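Local coordinates for protein lovastatin nonaketide synthase, polyketide synthase component (Aspergillus terreus, PDB 7CPX) that builds the nonaketide core of lovastatin, dihydromonacolin L, from malonyl-CoA as an iterative, multidomain polyketide synthase that works together with the enoyl reductase partner LovC, at residues G949-G957 with L1157-L1166; S963-L971 with A1005-H1013. The protein carries 2 engineered substitutions. All coordinates share one frame; numbering follows the deposited sequence.

Interaction 1 (G949-G957 with L1157-L1166); sequences GPKPHLLLG and LMDEGNGCPL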
# COMPACT_ATOMS: atom_id res chain seq x y z
N GLY A 949 15.14 -0.95 6.11
CA GLY A 949 13.84 -1.33 6.59
C GLY A 949 13.88 -2.52 7.52
O GLY A 949 14.94 -3.01 7.91
N PRO A 950 12.70 -3.01 7.90
CA PRO A 950 12.63 -4.13 8.85
C PRO A 950 13.00 -5.45 8.19
O PRO A 950 13.10 -5.57 6.97
CB PRO A 950 11.16 -4.11 9.29
CG PRO A 950 10.44 -3.59 8.09
CD PRO A 950 11.37 -2.59 7.44
N LYS A 951 13.18 -6.45 9.04
CA LYS A 951 13.45 -7.79 8.55
C LYS A 951 12.25 -8.29 7.74
O LYS A 951 11.13 -7.84 7.96
CB LYS A 951 13.73 -8.74 9.71
CG LYS A 951 14.85 -8.31 10.63
CD LYS A 951 16.20 -8.33 9.93
CE LYS A 951 17.34 -8.14 10.93
NZ LYS A 951 17.21 -6.86 11.69
N PRO A 952 12.47 -9.21 6.81
CA PRO A 952 11.33 -9.72 6.03
C PRO A 952 10.49 -10.66 6.87
O PRO A 952 10.65 -11.88 6.81
CB PRO A 952 12.01 -10.44 4.87
CG PRO A 952 13.27 -10.96 5.46
CD PRO A 952 13.71 -9.92 6.47
N HIS A 953 9.60 -10.09 7.68
CA HIS A 953 8.88 -10.87 8.67
C HIS A 953 8.17 -12.05 8.02
O HIS A 953 7.53 -11.92 6.98
CB HIS A 953 7.87 -10.00 9.40
CG HIS A 953 7.21 -10.68 10.56
ND1 HIS A 953 6.35 -11.74 10.41
CD2 HIS A 953 7.30 -10.45 11.90
CE1 HIS A 953 5.93 -12.14 11.60
NE2 HIS A 953 6.49 -11.37 12.52
N LEU A 954 8.30 -13.22 8.66
CA LEU A 954 7.67 -14.42 8.14
C LEU A 954 6.16 -14.25 8.10
O LEU A 954 5.57 -13.60 8.97
CB LEU A 954 8.05 -15.62 9.00
CG LEU A 954 7.53 -16.98 8.54
CD1 LEU A 954 8.05 -17.32 7.15
CD2 LEU A 954 7.91 -18.06 9.53
N LEU A 955 5.54 -14.83 7.07
CA LEU A 955 4.10 -14.74 6.86
C LEU A 955 3.70 -13.36 6.35
O LEU A 955 2.55 -13.15 5.97
CB LEU A 955 3.33 -15.04 8.15
CG LEU A 955 3.81 -16.22 9.00
CD1 LEU A 955 2.93 -16.36 10.23
CD2 LEU A 955 3.82 -17.50 8.20
N LEU A 956 4.64 -12.42 6.32
CA LEU A 956 4.34 -11.05 5.95
C LEU A 956 5.26 -10.58 4.83
O LEU A 956 4.85 -9.80 3.96
CB LEU A 956 4.48 -10.12 7.16
CG LEU A 956 3.56 -10.41 8.34
CD1 LEU A 956 3.82 -9.44 9.47
CD2 LEU A 956 2.11 -10.34 7.91
N GLY A 957 6.50 -11.06 4.84
CA GLY A 957 7.45 -10.56 3.88
C GLY A 957 7.95 -9.19 4.29
O GLY A 957 8.04 -8.84 5.47
N LEU A 1157 6.79 -21.06 16.45
CA LEU A 1157 7.25 -20.67 15.13
C LEU A 1157 8.05 -19.39 15.26
O LEU A 1157 7.58 -18.42 15.86
CB LEU A 1157 6.08 -20.47 14.17
CG LEU A 1157 6.45 -20.04 12.75
CD1 LEU A 1157 7.36 -21.06 12.09
CD2 LEU A 1157 5.20 -19.82 11.91
N MET A 1158 9.26 -19.39 14.70
CA MET A 1158 10.16 -18.25 14.79
C MET A 1158 10.70 -17.92 13.41
O MET A 1158 10.93 -18.82 12.59
CB MET A 1158 11.31 -18.52 15.75
CG MET A 1158 12.13 -19.75 15.40
SD MET A 1158 13.49 -20.05 16.56
CE MET A 1158 14.48 -18.57 16.31
N ASP A 1159 10.91 -16.63 13.15
CA ASP A 1159 11.46 -16.18 11.88
C ASP A 1159 12.98 -16.30 11.94
O ASP A 1159 13.63 -15.57 12.70
CB ASP A 1159 11.03 -14.74 11.60
CG ASP A 1159 11.53 -14.24 10.26
OD1 ASP A 1159 12.14 -15.03 9.51
OD2 ASP A 1159 11.30 -13.05 9.95
N GLU A 1160 13.54 -17.21 11.15
CA GLU A 1160 14.98 -17.39 11.14
C GLU A 1160 15.70 -16.12 10.71
O GLU A 1160 16.81 -15.84 11.18
CB GLU A 1160 15.37 -18.55 10.23
CG GLU A 1160 14.72 -19.87 10.60
CD GLU A 1160 15.15 -20.37 11.97
OE1 GLU A 1160 16.11 -19.82 12.53
OE2 GLU A 1160 14.52 -21.32 12.48
N GLY A 1161 15.08 -15.33 9.83
CA GLY A 1161 15.67 -14.07 9.42
C GLY A 1161 15.62 -13.00 10.48
O GLY A 1161 16.35 -12.01 10.38
N ASN A 1162 14.77 -13.17 11.49
CA ASN A 1162 14.67 -12.22 12.59
C ASN A 1162 15.15 -12.79 13.92
O ASN A 1162 15.52 -12.01 14.80
CB ASN A 1162 13.22 -11.75 12.76
CG ASN A 1162 13.12 -10.31 13.23
OD1 ASN A 1162 12.45 -9.49 12.61
ND2 ASN A 1162 13.80 -10.00 14.33
N GLY A 1163 15.15 -14.11 14.08
CA GLY A 1163 15.63 -14.71 15.30
C GLY A 1163 14.71 -14.54 16.49
O GLY A 1163 15.17 -14.65 17.63
N CYS A 1164 13.43 -14.28 16.26
CA CYS A 1164 12.46 -14.11 17.33
C CYS A 1164 11.23 -14.96 17.05
O CYS A 1164 10.90 -15.22 15.89
CB CYS A 1164 12.04 -12.64 17.47
SG CYS A 1164 11.28 -11.94 15.99
N PRO A 1165 10.54 -15.41 18.10
CA PRO A 1165 9.36 -16.24 17.89
C PRO A 1165 8.15 -15.42 17.47
O PRO A 1165 8.07 -14.21 17.71
CB PRO A 1165 9.13 -16.88 19.27
CG PRO A 1165 9.66 -15.87 20.22
CD PRO A 1165 10.83 -15.22 19.53
N LEU A 1166 7.21 -16.10 16.82
CA LEU A 1166 5.94 -15.50 16.44
C LEU A 1166 4.89 -15.76 17.51
O LEU A 1166 5.05 -16.63 18.37
CB LEU A 1166 5.46 -16.05 15.10
CG LEU A 1166 6.08 -15.43 13.84
CD1 LEU A 1166 7.58 -15.68 13.79
CD2 LEU A 1166 5.40 -15.96 12.60

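Interaction 2 (S963-L971 with A1005-H1013); sequences STPLSFQWL and AALMIAGTH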
# COMPACT_ATOMS: atom_id res chain seq x y z
N SER A 963 4.89 2.42 2.88
CA SER A 963 4.15 2.27 4.12
C SER A 963 4.39 3.47 5.04
O SER A 963 5.30 4.28 4.83
CB SER A 963 4.56 0.99 4.84
OG SER A 963 4.29 -0.14 4.04
N THR A 964 3.55 3.57 6.06
CA THR A 964 3.57 4.66 7.02
C THR A 964 3.37 4.11 8.42
O THR A 964 2.92 2.96 8.59
CB THR A 964 2.46 5.69 6.73
OG1 THR A 964 1.47 5.19 5.82
CG2 THR A 964 2.97 7.10 6.42
N PRO A 965 3.68 4.89 9.45
CA PRO A 965 3.32 4.49 10.81
C PRO A 965 1.83 4.31 10.99
O PRO A 965 1.41 3.61 11.93
CB PRO A 965 3.86 5.63 11.68
CG PRO A 965 4.89 6.30 10.85
CD PRO A 965 4.42 6.17 9.44
N LEU A 966 1.01 4.92 10.13
CA LEU A 966 -0.43 4.77 10.19
C LEU A 966 -0.98 3.79 9.16
O LEU A 966 -2.09 3.28 9.35
CB LEU A 966 -1.12 6.13 10.00
CG LEU A 966 -1.11 7.09 11.19
CD1 LEU A 966 -1.84 6.48 12.37
CD2 LEU A 966 0.32 7.47 11.58
N SER A 967 -0.24 3.52 8.09
CA SER A 967 -0.66 2.58 7.07
C SER A 967 0.53 1.71 6.67
O SER A 967 1.63 2.22 6.45
CB SER A 967 -1.23 3.30 5.84
OG SER A 967 -1.59 2.37 4.84
N PHE A 968 0.29 0.41 6.56
CA PHE A 968 1.33 -0.56 6.30
C PHE A 968 0.83 -1.53 5.24
O PHE A 968 -0.37 -1.77 5.12
CB PHE A 968 1.71 -1.35 7.56
CG PHE A 968 2.11 -0.48 8.72
CD1 PHE A 968 1.17 0.24 9.43
CD2 PHE A 968 3.44 -0.41 9.11
CE1 PHE A 968 1.54 1.04 10.49
CE2 PHE A 968 3.81 0.38 10.18
CZ PHE A 968 2.86 1.10 10.87
N GLN A 969 1.77 -2.10 4.48
CA GLN A 969 1.43 -3.13 3.51
C GLN A 969 2.61 -4.09 3.41
O GLN A 969 3.59 -3.80 2.72
CB GLN A 969 1.08 -2.53 2.16
CG GLN A 969 0.51 -3.53 1.18
CD GLN A 969 -0.04 -2.88 -0.07
OE1 GLN A 969 0.29 -1.74 -0.38
NE2 GLN A 969 -0.89 -3.60 -0.79
N TRP A 970 2.51 -5.22 4.10
CA TRP A 970 3.54 -6.25 4.02
C TRP A 970 3.32 -7.08 2.77
O TRP A 970 2.24 -7.64 2.56
CB TRP A 970 3.50 -7.14 5.26
CG TRP A 970 3.88 -6.44 6.51
CD1 TRP A 970 5.12 -6.39 7.08
CD2 TRP A 970 3.02 -5.67 7.35
NE1 TRP A 970 5.08 -5.65 8.23
CE2 TRP A 970 3.80 -5.19 8.42
CE3 TRP A 970 1.67 -5.34 7.30
CZ2 TRP A 970 3.26 -4.40 9.43
CZ3 TRP A 970 1.14 -4.56 8.30
CH2 TRP A 970 1.94 -4.10 9.35
N LEU A 971 4.35 -7.17 1.94
CA LEU A 971 4.30 -7.86 0.66
C LEU A 971 5.10 -9.15 0.75
O LEU A 971 6.24 -9.14 1.22
CB LEU A 971 4.85 -6.98 -0.45
CG LEU A 971 4.31 -5.55 -0.47
CD1 LEU A 971 5.09 -4.69 -1.43
CD2 LEU A 971 2.84 -5.54 -0.83
N ALA A 1005 1.19 -8.48 11.98
CA ALA A 1005 1.10 -7.11 11.50
C ALA A 1005 0.78 -6.16 12.63
O ALA A 1005 1.33 -5.06 12.71
CB ALA A 1005 0.05 -7.01 10.40
N ALA A 1006 -0.12 -6.57 13.53
CA ALA A 1006 -0.43 -5.76 14.70
C ALA A 1006 0.81 -5.58 15.57
O ALA A 1006 1.07 -4.48 16.07
CB ALA A 1006 -1.55 -6.42 15.50
N LEU A 1007 1.58 -6.65 15.76
CA LEU A 1007 2.82 -6.54 16.53
C LEU A 1007 3.77 -5.53 15.89
O LEU A 1007 4.34 -4.68 16.58
CB LEU A 1007 3.50 -7.90 16.63
CG LEU A 1007 2.89 -9.00 17.50
CD1 LEU A 1007 3.97 -10.02 17.84
CD2 LEU A 1007 2.27 -8.43 18.76
N MET A 1008 3.96 -5.64 14.58
CA MET A 1008 4.88 -4.74 13.89
C MET A 1008 4.39 -3.30 13.94
O MET A 1008 5.19 -2.37 14.08
CB MET A 1008 5.08 -5.18 12.45
CG MET A 1008 5.73 -6.55 12.31
SD MET A 1008 6.25 -6.93 10.63
CE MET A 1008 7.66 -5.84 10.46
N ILE A 1009 3.08 -3.09 13.83
CA ILE A 1009 2.53 -1.74 13.93
C ILE A 1009 2.76 -1.17 15.32
O ILE A 1009 3.17 -0.02 15.47
CB ILE A 1009 1.03 -1.76 13.58
CG1 ILE A 1009 0.85 -2.15 12.11
CG2 ILE A 1009 0.41 -0.40 13.84
CD1 ILE A 1009 -0.56 -2.50 11.74
N ALA A 1010 2.51 -1.97 16.36
CA ALA A 1010 2.75 -1.51 17.72
C ALA A 1010 4.22 -1.17 17.93
O ALA A 1010 4.55 -0.16 18.56
CB ALA A 1010 2.28 -2.56 18.72
N GLY A 1011 5.11 -2.02 17.41
CA GLY A 1011 6.53 -1.71 17.49
C GLY A 1011 6.88 -0.42 16.77
O GLY A 1011 7.73 0.34 17.22
N THR A 1012 6.22 -0.17 15.63
CA THR A 1012 6.44 1.07 14.91
C THR A 1012 6.08 2.28 15.77
O THR A 1012 6.73 3.32 15.68
CB THR A 1012 5.63 1.08 13.62
OG1 THR A 1012 5.99 -0.05 12.82
CG2 THR A 1012 5.88 2.36 12.83
N HIS A 1013 5.05 2.15 16.60
CA HIS A 1013 4.66 3.18 17.54
C HIS A 1013 5.31 2.99 18.91
O HIS A 1013 4.94 3.69 19.86
CB HIS A 1013 3.14 3.21 17.69
CG HIS A 1013 2.42 3.54 16.42
ND1 HIS A 1013 2.24 4.83 15.98
CD2 HIS A 1013 1.82 2.74 15.50
CE1 HIS A 1013 1.57 4.82 14.84
NE2 HIS A 1013 1.31 3.56 14.53

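Interaction 1 (G949-G957 with L1157-L1166)
Leu-954 and Leu-955 pack on Leu-1157 and Leu-1166, and His-953 on Leu-1166, in a loop-to-hairpin contact between the two halves of the dehydratase domain: the loop 949-957 lies at the start of the predicted N-terminal hotdog fold, and 1157-1166 is a short, weakly bonded hairpin in the predicted C-terminal one. Methyl groups make much of the apolar part. CD2 of Leu-954 lies 4.0 Å from CD1 of Leu-1157, the two side chains crossing at about a right angle, while CD2 of Leu-1166 reaches Leu-955 and passes CE1 of the His-953 ring. Beside it lies a polar part centred on Asp-1159, whose CG stands anti to the backbone N (chi1 -177°), directing the carboxylate at the loop. There OD2 of Asp-1159 takes a weak hydrogen bond from N of Leu-954 (3.3 Å), and OD1 accepts from N of Gly-1161, forming an Asx turn that ties the carboxylate to its own hairpin. Farther out, CB and CG of Lys-951 rest against OD1 of Asn-1162, with 3.3 Å from CB to OD1. Helix 995-1012 borders the contact through Val-1000, Met-1001 and Glu-1004, and Pro-1170 of helix 1170-1184 touches both Leu-955 and Leu-1157.

Interaction 2 (S963-L971 with A1005-H1013)
Two aromatic rings of strand 967-971, Phe-968 and Trp-970, pack against helix 1005-1012 inside the predicted N-terminal hotdog fold, where a long helix lies against a curved antiparallel sheet. The segment axes approach to 10.2 Å at an angle of 135°. Most of the contact is CH-pi and apolar packing. CG1 of Ile-1009 sits over one face of the Phe-968 ring, 3.8 Å from its centroid, while the same CG1 meets CH2 of Trp-970 at the edge of the indole. One methylene thus serves both rings, and the torsion of Ile-1009 that sets CG1 anti to the carbonyl carbon (chi1 -65°) directs it between them. CB of Ala-1005 lies over the six-membered ring of Trp-970, again 3.8 Å from the centroid. Met-1008 runs past the indole in the opposite direction, its CB near CZ2; the oblique Met-aromatic approach of its sulfur is doubtful, since SD is modelled too close to NE1 of Trp-970.

Polar interactions gather toward the helix C-terminus. OG1 of Thr-1012 bonds back to O of Met-1008 (2.8 Å), an oxygen that N of Thr-1012 approaches from the opposite face of the carbonyl plane; CG2 of Thr-1012 meets the Phe-968 ring in plane at its edge. Just beyond the helix, NE2 of His-1013 gives a weak hydrogen bond to O of Pro-965 (2.6 Å, bent to 123°), joining the turn before the strand to the helix end. The contact therefore rests chiefly on shape and dispersion, with its polar link confined to one end.

Overall arrangement
Both interactions belong to the dehydratase domain and border on helix 995-1012, which supplies one side of interaction 2. Interaction 2 packs that helix on its own sheet within the predicted N-terminal hotdog fold, whereas interaction 1 joins this half to the C-terminal one. Their centres are 14 Å apart, and they touch directly: O of Leu-956 lies 3.2 Å from CB of Trp-970, and CD1 of Leu-956 lies 3.8 Å from N of Ala-1005. Interaction 1 is nearer the predicted catalytic pair, with the side chain of Leu-955 about 11 Å from that of His-985 and the side chain of Leu-1157 about 11 Å from that of Asp-1174. Interaction 2 is remote from the annotated sites, but its strand meets the second subunit, where Gln-969 bonds to Tyr-962 of that chain.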